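Local structure of ribokinase (Staphylococcus aureus, 3RY7) at residues Ile145-Glu153 with Leu172-Ile180; Val198-Ala208 with Ile221-Ala231. The protein phosphorylates D-ribose at O-5 with ATP in a magnesium-dependent reaction, supplying ribose 5-phosphate for nucleotide and amino acid synthesis or the pentose phosphate pathway. All blocks are in the same frame, centred on the assembly; numbering follows the deposited sequence.

Contact 1: Ile145-Glu153 with Leu172-Ile180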
loop_
_atom_site.group_PDB
_atom_site.type_symbol
_atom_site.label_atom_id
_atom_site.label_comp_id
_atom_site.label_asym_id
_atom_site.label_seq_id
_atom_site.Cartn_x
_atom_site.Cartn_y
_atom_site.Cartn_z
ATOM N N ILE A 145 28.583 -15.243 11.641
ATOM C CA ILE A 145 29.530 -15.712 10.636
ATOM C C ILE A 145 29.869 -17.220 10.721
ATOM O O ILE A 145 29.847 -17.902 9.697
ATOM C CB ILE A 145 30.786 -14.813 10.618
ATOM C CG1 ILE A 145 30.448 -13.498 9.895
ATOM C CG2 ILE A 145 31.987 -15.532 9.959
ATOM C CD1 ILE A 145 31.422 -12.380 10.168
ATOM N N PRO A 146 30.151 -17.750 11.939
ATOM C CA PRO A 146 30.455 -19.194 12.018
ATOM C C PRO A 146 29.281 -20.067 11.538
ATOM O O PRO A 146 29.508 -21.125 10.960
ATOM C CB PRO A 146 30.763 -19.431 13.509
ATOM C CG PRO A 146 31.155 -18.079 14.041
ATOM C CD PRO A 146 30.312 -17.076 13.240
ATOM N N ALA A 147 28.044 -19.621 11.730
ATOM C CA ALA A 147 26.927 -20.362 11.163
ATOM C C ALA A 147 26.948 -20.322 9.632
ATOM O O ALA A 147 26.637 -21.322 8.971
ATOM C CB ALA A 147 25.581 -19.834 11.684
ATOM N N ILE A 148 27.267 -19.156 9.077
ATOM C CA ILE A 148 27.293 -19.008 7.628
ATOM C C ILE A 148 28.437 -19.852 7.024
ATOM O O ILE A 148 28.247 -20.540 6.026
ATOM C CB ILE A 148 27.425 -17.531 7.199
ATOM C CG1 ILE A 148 26.233 -16.687 7.706
ATOM C CG2 ILE A 148 27.505 -17.437 5.661
ATOM C CD1 ILE A 148 26.441 -15.214 7.528
ATOM N N ILE A 149 29.607 -19.806 7.652
ATOM C CA ILE A 149 30.750 -20.613 7.206
ATOM C C ILE A 149 30.361 -22.090 7.127
ATOM O O ILE A 149 30.635 -22.783 6.137
ATOM C CB ILE A 149 31.959 -20.428 8.131
ATOM C CG1 ILE A 149 32.580 -19.049 7.918
ATOM C CG2 ILE A 149 33.006 -21.505 7.868
ATOM C CD1 ILE A 149 33.657 -18.709 8.947
ATOM N N SER A 150 29.663 -22.564 8.149
ATOM C CA SER A 150 29.330 -23.978 8.193
ATOM C C SER A 150 28.329 -24.374 7.090
ATOM O O SER A 150 28.429 -25.463 6.495
ATOM C CB SER A 150 28.842 -24.362 9.595
ATOM O OG SER A 150 27.581 -24.988 9.520
ATOM N N ALA A 151 27.379 -23.481 6.803
ATOM C CA ALA A 151 26.405 -23.736 5.750
ATOM C C ALA A 151 27.074 -23.697 4.362
ATOM O O ALA A 151 26.734 -24.476 3.473
ATOM C CB ALA A 151 25.267 -22.730 5.826
ATOM N N PHE A 152 28.037 -22.790 4.203
ATOM C CA PHE A 152 28.734 -22.631 2.925
ATOM C C PHE A 152 29.743 -23.774 2.701
ATOM O O PHE A 152 30.011 -24.148 1.564
ATOM C CB PHE A 152 29.430 -21.261 2.850
ATOM C CG PHE A 152 28.498 -20.109 2.501
ATOM C CD1 PHE A 152 29.015 -18.835 2.235
ATOM C CD2 PHE A 152 27.117 -20.304 2.423
ATOM C CE1 PHE A 152 28.156 -17.757 1.908
ATOM C CE2 PHE A 152 26.256 -19.243 2.080
ATOM C CZ PHE A 152 26.778 -17.964 1.826
ATOM N N GLU A 153 30.290 -24.330 3.781
ATOM C CA GLU A 153 31.172 -25.517 3.671
ATOM C C GLU A 153 30.405 -26.717 3.143
ATOM O O GLU A 153 30.840 -27.396 2.202
ATOM C CB GLU A 153 31.835 -25.842 4.999
ATOM C CG GLU A 153 32.917 -24.853 5.393
ATOM C CD GLU A 153 33.316 -24.994 6.854
ATOM O OE1 GLU A 153 32.474 -25.523 7.622
ATOM O OE2 GLU A 153 34.446 -24.564 7.228
ATOM N N LEU A 172 34.864 -9.626 7.142
ATOM C CA LEU A 172 34.731 -11.072 7.013
ATOM C C LEU A 172 36.102 -11.749 7.090
ATOM O O LEU A 172 37.093 -11.202 6.610
ATOM C CB LEU A 172 34.057 -11.412 5.684
ATOM C CG LEU A 172 32.821 -10.575 5.323
ATOM C CD1 LEU A 172 32.292 -10.999 3.977
ATOM C CD2 LEU A 172 31.736 -10.707 6.389
ATOM N N PRO A 173 36.167 -12.937 7.709
ATOM C CA PRO A 173 37.405 -13.720 7.718
ATOM C C PRO A 173 37.579 -14.502 6.415
ATOM O O PRO A 173 36.596 -14.802 5.729
ATOM C CB PRO A 173 37.188 -14.695 8.880
ATOM C CG PRO A 173 35.701 -14.916 8.891
ATOM C CD PRO A 173 35.097 -13.585 8.488
ATOM N N ASN A 174 38.826 -14.842 6.093
ATOM C CA ASN A 174 39.128 -15.559 4.864
ATOM C C ASN A 174 38.405 -16.891 4.826
ATOM O O ASN A 174 37.988 -17.352 3.758
ATOM C CB ASN A 174 40.638 -15.770 4.725
ATOM C CG ASN A 174 41.400 -14.462 4.655
ATOM O OD1 ASN A 174 40.836 -13.428 4.283
ATOM N ND2 ASN A 174 42.686 -14.495 5.015
ATOM N N GLU A 175 38.258 -17.499 6.002
ATOM C CA GLU A 175 37.535 -18.754 6.126
ATOM C C GLU A 175 36.144 -18.670 5.470
ATOM O O GLU A 175 35.620 -19.671 4.972
ATOM C CB GLU A 175 37.438 -19.146 7.603
ATOM C CG GLU A 175 36.931 -20.556 7.866
ATOM C CD GLU A 175 36.914 -20.888 9.360
ATOM O OE1 GLU A 175 35.922 -21.493 9.839
ATOM O OE2 GLU A 175 37.895 -20.527 10.061
ATOM N N LEU A 176 35.552 -17.475 5.462
ATOM C CA LEU A 176 34.248 -17.283 4.833
ATOM C C LEU A 176 34.416 -16.793 3.400
ATOM O O LEU A 176 33.756 -17.276 2.486
ATOM C CB LEU A 176 33.370 -16.297 5.628
ATOM C CG LEU A 176 32.028 -15.945 4.941
ATOM C CD1 LEU A 176 31.220 -17.185 4.590
ATOM C CD2 LEU A 176 31.185 -14.985 5.764
ATOM N N LEU A 177 35.289 -15.807 3.225
ATOM C CA LEU A 177 35.475 -15.191 1.913
ATOM C C LEU A 177 35.741 -16.246 0.864
ATOM O O LEU A 177 35.259 -16.151 -0.263
ATOM C CB LEU A 177 36.622 -14.181 1.944
ATOM C CG LEU A 177 36.267 -12.939 2.762
ATOM C CD1 LEU A 177 37.491 -12.049 2.963
ATOM C CD2 LEU A 177 35.122 -12.194 2.089
ATOM N N SER A 178 36.487 -17.269 1.255
ATOM C CA SER A 178 36.937 -18.286 0.310
ATOM C C SER A 178 35.855 -19.310 0.003
ATOM O O SER A 178 36.082 -20.233 -0.777
ATOM C CB SER A 178 38.162 -19.008 0.874
ATOM O OG SER A 178 37.766 -19.912 1.891
ATOM N N LEU A 179 34.687 -19.158 0.628
ATOM C CA LEU A 179 33.584 -20.085 0.416
ATOM C C LEU A 179 32.474 -19.477 -0.441
ATOM O O LEU A 179 31.497 -20.153 -0.772
ATOM C CB LEU A 179 32.999 -20.524 1.768
ATOM C CG LEU A 179 33.953 -21.212 2.752
ATOM C CD1 LEU A 179 33.223 -21.628 4.061
ATOM C CD2 LEU A 179 34.593 -22.416 2.075
ATOM N N ILE A 180 32.617 -18.200 -0.783
ATOM C CA ILE A 180 31.559 -17.453 -1.472
ATOM C C ILE A 180 31.696 -17.517 -2.981
ATOM O O ILE A 180 32.736 -17.146 -3.524
ATOM C CB ILE A 180 31.603 -15.975 -1.072
ATOM C CG1 ILE A 180 31.439 -15.828 0.442
ATOM C CG2 ILE A 180 30.537 -15.166 -1.846
ATOM C CD1 ILE A 180 31.867 -14.482 0.959
#
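L176 fits as a knob into a hole formed by I145, I148, I149 and F152, and so joins two consecutive connections of the alpha/beta fold shared by PfkB-family kinases. Helix 145-157 is the helical arm of a beta-alpha-beta crossover between parallel strands 136-140 and 161-165, while the short helix 174-177 lies on the way to the next strand, 182-183.

Apolar packing carries most of the interface. L176 has CG anti to the backbone N (chi1 174°), which sends CD1 into the hole, 3.6 Å from F152 CD1, while its CB rests 3.7 Å from I149 CG1. The F152 ring is held on several sides: I148 CG2 of its own helix sits 3.8 Å above the plane of the ring, over its centre, I180 CG1 approaches at the edge, and V137, A139, T162 and L164 of the sheet also touch it. Towards the helix N terminus, the I145 CG2 methyl reaches the P173 ring at CG, 3.9 Å away.

Charged residues line the outer margin. E175 lies across I149 at about a right angle, with both CG and OE1 against the isoleucine, OE1 being nearest at 3.5 Å from I149 CG2. That carboxylate also faces a like charge, E153 OE2 lying 4.3 Å from E175 OE1, a proximity that would be expected to make loss of a proton slightly harder for either group.

No hydrogen bond spans the two segments. Polar atoms are served elsewhere: P173 O receives both L176 N and L177 N, and L179 O bonds to T162 OG1.

Packing resumes at this polar edge, where the L179 CD1 methyl sits among I149, F152 and E153, 3.5 Å from E153 CG and equally 3.5 Å from I149 O.

Contact 2: Val198-Ala208 with Ile221-Ala231; sequences VTNEQSMKDNA and ITLGKQGTYFA
M204 wraps itself over one face of the Y229 ring, a Met-aromatic contact. Its CB stands 3.6 Å from the centroid of the Y229 ring and 16° off the normal, a CH-pi approach displaced towards the rim. The bend at the end of the chain (chi3 -47°) then folds CE back on the ring, 3.3 Å from Y229 CD2, while the sulfur takes an oblique position. Around the same ring A208 CB comes in at the edge, and Y229 OH reaches under the helix to 3.5 Å from K205 CA; its polar partner is S236 OG on the neighbouring strand 236-239.

M204 thus fills the hollow between the face of Y229 and L223 CD1, and smaller bumps fit beside it. A208 CB meets A231 CB at 3.5 Å, a tight methyl-to-methyl touch where the segments end. I221 pushes CD1 against N207 CB at 3.7 Å. Near the start of the helix, L223 forks between two partners: CD1 lies 4.0 Å from M204 SD, and CD2 lies 4.0 Å from V198 CG1. N200 caps this helix end, its OD1 accepting S203 N.

Helix 201-208 and strand 228-231 pass 8.8 Å apart between axes, inclined at 44°. T228 and F230 point away from this helix and touch helix 271-283. Between the paired strands L223 and G224 both face G227 in a classic beta bulge. The layered helix-on-hairpin packing belongs to the alpha/beta fold of ribokinases; residues T222-G227, at the end of strand 218-222 and in the turn after it, probably form part of the ATP site, and L223 is the one among them that packs against 198-208.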
loop_
_atom_site.group_PDB
_atom_site.type_symbol
_atom_site.label_atom_id
_atom_site.label_comp_id
_atom_site.label_asym_id
_atom_site.label_seq_id
_atom_site.Cartn_x
_atom_site.Cartn_y
_atom_site.Cartn_z
ATOM N N VAL A 198 33.443 3.168 -4.005
ATOM C CA VAL A 198 32.718 3.022 -5.250
ATOM C C VAL A 198 32.280 4.399 -5.725
ATOM O O VAL A 198 31.493 5.070 -5.057
ATOM C CB VAL A 198 31.501 2.096 -5.091
ATOM C CG1 VAL A 198 30.727 1.986 -6.407
ATOM C CG2 VAL A 198 31.947 0.721 -4.611
ATOM N N THR A 199 32.813 4.811 -6.874
ATOM C CA THR A 199 32.521 6.115 -7.470
ATOM C C THR A 199 32.283 6.042 -8.978
ATOM O O THR A 199 31.136 6.091 -9.434
ATOM C CB THR A 199 33.665 7.118 -7.211
ATOM O OG1 THR A 199 34.908 6.583 -7.688
ATOM C CG2 THR A 199 33.800 7.388 -5.723
ATOM N N ASN A 200 33.363 5.918 -9.750
ATOM C CA ASN A 200 33.258 5.768 -11.206
ATOM C C ASN A 200 33.322 4.285 -11.569
ATOM O O ASN A 200 33.645 3.445 -10.721
ATOM C CB ASN A 200 34.361 6.545 -11.936
ATOM C CG ASN A 200 35.749 6.189 -11.435
ATOM O OD1 ASN A 200 35.964 5.104 -10.895
ATOM N ND2 ASN A 200 36.699 7.106 -11.608
ATOM N N GLU A 201 33.025 3.962 -12.824
ATOM C CA GLU A 201 33.064 2.576 -13.265
ATOM C C GLU A 201 34.429 1.906 -13.032
ATOM O O GLU A 201 34.507 0.689 -12.847
ATOM C CB GLU A 201 32.633 2.447 -14.726
ATOM C CG GLU A 201 32.614 1.003 -15.208
ATOM C CD GLU A 201 31.816 0.802 -16.483
ATOM O OE1 GLU A 201 32.443 0.519 -17.533
ATOM O OE2 GLU A 201 30.563 0.913 -16.431
ATOM N N GLN A 202 35.497 2.704 -13.028
ATOM C CA GLN A 202 36.846 2.186 -12.780
ATOM C C GLN A 202 37.004 1.619 -11.362
ATOM O O GLN A 202 37.709 0.621 -11.159
ATOM C CB GLN A 202 37.902 3.272 -13.027
ATOM C CG GLN A 202 39.352 2.818 -12.791
ATOM C CD GLN A 202 39.832 1.767 -13.803
ATOM O OE1 GLN A 202 39.448 1.787 -14.984
ATOM N NE2 GLN A 202 40.675 0.848 -13.339
ATOM N N SER A 203 36.356 2.266 -10.390
ATOM C CA SER A 203 36.380 1.814 -9.000
ATOM C C SER A 203 35.572 0.520 -8.856
ATOM O O SER A 203 35.859 -0.316 -8.007
ATOM C CB SER A 203 35.813 2.896 -8.077
ATOM O OG SER A 203 34.436 3.103 -8.342
ATOM N N MET A 204 34.555 0.372 -9.694
ATOM C CA MET A 204 33.762 -0.839 -9.732
ATOM C C MET A 204 34.596 -1.987 -10.287
ATOM O O MET A 204 34.593 -3.093 -9.740
ATOM C CB MET A 204 32.510 -0.614 -10.571
ATOM C CG MET A 204 31.812 0.687 -10.193
ATOM S SD MET A 204 30.165 0.902 -10.862
ATOM C CE MET A 204 30.365 0.445 -12.581
ATOM N N LYS A 205 35.331 -1.735 -11.346
ATOM C CA LYS A 205 36.265 -2.696 -11.864
ATOM C C LYS A 205 37.274 -3.049 -10.797
ATOM O O LYS A 205 37.587 -4.181 -10.618
ATOM C CB LYS A 205 37.021 -2.103 -13.026
ATOM C CG LYS A 205 36.384 -2.237 -14.345
ATOM C CD LYS A 205 37.243 -1.526 -15.423
ATOM C CE LYS A 205 36.451 -1.133 -16.675
ATOM N NZ LYS A 205 37.137 -0.092 -17.485
ATOM N N ASP A 206 37.795 -2.057 -10.113
ATOM C CA ASP A 206 38.802 -2.298 -9.077
ATOM C C ASP A 206 38.253 -3.155 -7.929
ATOM O O ASP A 206 38.944 -4.027 -7.404
ATOM C CB ASP A 206 39.344 -0.973 -8.530
ATOM C CG ASP A 206 40.100 -0.164 -9.581
ATOM O OD1 ASP A 206 40.647 -0.773 -10.533
ATOM O OD2 ASP A 206 40.147 1.081 -9.448
ATOM N N ASN A 207 37.014 -2.878 -7.533
ATOM C CA ASN A 207 36.304 -3.683 -6.532
ATOM C C ASN A 207 36.121 -5.125 -6.989
ATOM O O ASN A 207 36.580 -6.058 -6.326
ATOM C CB ASN A 207 34.946 -3.040 -6.184
ATOM C CG ASN A 207 35.044 -2.104 -5.002
ATOM O OD1 ASN A 207 35.291 -0.904 -5.151
ATOM N ND2 ASN A 207 34.891 -2.657 -3.815
ATOM N N ALA A 208 35.481 -5.301 -8.141
ATOM C CA ALA A 208 35.346 -6.626 -8.729
ATOM C C ALA A 208 36.674 -7.391 -8.702
ATOM O O ALA A 208 36.725 -8.553 -8.308
ATOM C CB ALA A 208 34.818 -6.526 -10.140
ATOM N N ILE A 221 27.608 -5.346 -7.497
ATOM C CA ILE A 221 27.548 -4.232 -6.585
ATOM C C ILE A 221 26.252 -3.489 -6.859
ATOM O O ILE A 221 26.055 -2.949 -7.950
ATOM C CB ILE A 221 28.738 -3.294 -6.746
ATOM C CG1 ILE A 221 30.049 -4.091 -6.678
ATOM C CG2 ILE A 221 28.697 -2.191 -5.689
ATOM C CD1 ILE A 221 31.299 -3.242 -6.845
ATOM N N THR A 222 25.356 -3.499 -5.883
ATOM C CA THR A 222 24.108 -2.765 -6.008
ATOM C C THR A 222 24.400 -1.276 -5.809
ATOM O O THR A 222 25.155 -0.891 -4.903
ATOM C CB THR A 222 23.059 -3.277 -5.010
ATOM O OG1 THR A 222 23.617 -3.306 -3.688
ATOM C CG2 THR A 222 22.594 -4.666 -5.414
ATOM N N LEU A 223 23.838 -0.448 -6.684
ATOM C CA LEU A 223 24.207 0.967 -6.730
ATOM C C LEU A 223 23.022 1.890 -6.423
ATOM O O LEU A 223 23.110 3.114 -6.596
ATOM C CB LEU A 223 24.804 1.311 -8.097
ATOM C CG LEU A 223 25.957 0.409 -8.558
ATOM C CD1 LEU A 223 26.223 0.583 -10.044
ATOM C CD2 LEU A 223 27.208 0.676 -7.746
ATOM N N GLY A 224 21.921 1.297 -5.963
ATOM C CA GLY A 224 20.723 2.054 -5.646
ATOM C C GLY A 224 20.056 2.604 -6.896
ATOM O O GLY A 224 19.701 1.842 -7.806
ATOM N N LYS A 225 19.910 3.918 -6.975
ATOM C CA LYS A 225 19.301 4.576 -8.117
ATOM C C LYS A 225 20.149 4.400 -9.344
ATOM O O LYS A 225 19.654 4.358 -10.434
ATOM C CB LYS A 225 19.171 6.064 -7.864
ATOM C CG LYS A 225 18.178 6.435 -6.827
ATOM C CD LYS A 225 17.785 7.866 -6.967
ATOM C CE LYS A 225 16.386 7.964 -7.534
ATOM N NZ LYS A 225 15.394 8.222 -6.479
ATOM N N GLN A 226 21.445 4.302 -9.110
ATOM C CA GLN A 226 22.434 4.102 -10.175
ATOM C C GLN A 226 22.402 2.700 -10.799
ATOM O O GLN A 226 23.135 2.427 -11.749
ATOM C CB GLN A 226 23.844 4.427 -9.666
ATOM C CG GLN A 226 24.177 5.918 -9.628
ATOM C CD GLN A 226 23.117 6.747 -8.910
ATOM O OE1 GLN A 226 23.090 6.732 -7.658
ATOM N NE2 GLN A 226 22.312 7.423 -9.598
ATOM N N GLY A 227 21.552 1.825 -10.268
ATOM C CA GLY A 227 21.366 0.494 -10.820
ATOM C C GLY A 227 22.232 -0.577 -10.168
ATOM O O GLY A 227 22.389 -0.611 -8.942
ATOM N N THR A 228 22.789 -1.451 -11.002
ATOM C CA THR A 228 23.593 -2.584 -10.544
ATOM C C THR A 228 24.791 -2.827 -11.456
ATOM O O THR A 228 24.646 -2.863 -12.673
ATOM C CB THR A 228 22.781 -3.899 -10.551
ATOM O OG1 THR A 228 21.446 -3.661 -10.090
ATOM C CG2 THR A 228 23.456 -4.941 -9.659
ATOM N N TYR A 229 25.966 -3.010 -10.856
ATOM C CA TYR A 229 27.160 -3.444 -11.573
ATOM C C TYR A 229 27.451 -4.926 -11.317
ATOM O O TYR A 229 27.276 -5.427 -10.200
ATOM C CB TYR A 229 28.363 -2.593 -11.148
ATOM C CG TYR A 229 29.701 -3.007 -11.745
ATOM C CD1 TYR A 229 30.668 -3.624 -10.957
ATOM C CD2 TYR A 229 30.001 -2.775 -13.086
ATOM C CE1 TYR A 229 31.897 -4.005 -11.479
ATOM C CE2 TYR A 229 31.230 -3.150 -13.622
ATOM C CZ TYR A 229 32.174 -3.768 -12.807
ATOM O OH TYR A 229 33.395 -4.154 -13.303
ATOM N N PHE A 230 27.883 -5.638 -12.351
ATOM C CA PHE A 230 28.381 -6.986 -12.137
ATOM C C PHE A 230 29.665 -7.311 -12.906
ATOM O O PHE A 230 30.021 -6.647 -13.883
ATOM C CB PHE A 230 27.285 -8.033 -12.356
ATOM C CG PHE A 230 27.115 -8.469 -13.774
ATOM C CD1 PHE A 230 26.256 -7.794 -14.617
ATOM C CD2 PHE A 230 27.792 -9.575 -14.257
ATOM C CE1 PHE A 230 26.074 -8.199 -15.923
ATOM C CE2 PHE A 230 27.620 -9.994 -15.568
ATOM C CZ PHE A 230 26.759 -9.302 -16.405
ATOM N N ALA A 231 30.369 -8.324 -12.423
ATOM C CA ALA A 231 31.599 -8.799 -13.048
ATOM C C ALA A 231 31.850 -10.285 -12.767
ATOM O O ALA A 231 31.540 -10.800 -11.680
ATOM C CB ALA A 231 32.781 -7.970 -12.570
#

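In the fold
Followed from the N terminus, the chain makes the two contacts in series, neither nested nor crossed. After strand 136-140, contact 1 closes a loop of 18 residues that holds the end of helix 145-157 and strand 161-165, and the chain then enters strand 182-183. Helix 187-194 follows and leads into contact 2, which closes 12 residues containing the rest of helix 201-213 and the start of strand 218-222. Contact 1 thus ties successive crossovers near the middle of the large sheet, and contact 2 fastens a helix to the antiparallel hairpin towards its 236-239 edge. Their centres lie 24 Å apart, and they do not touch.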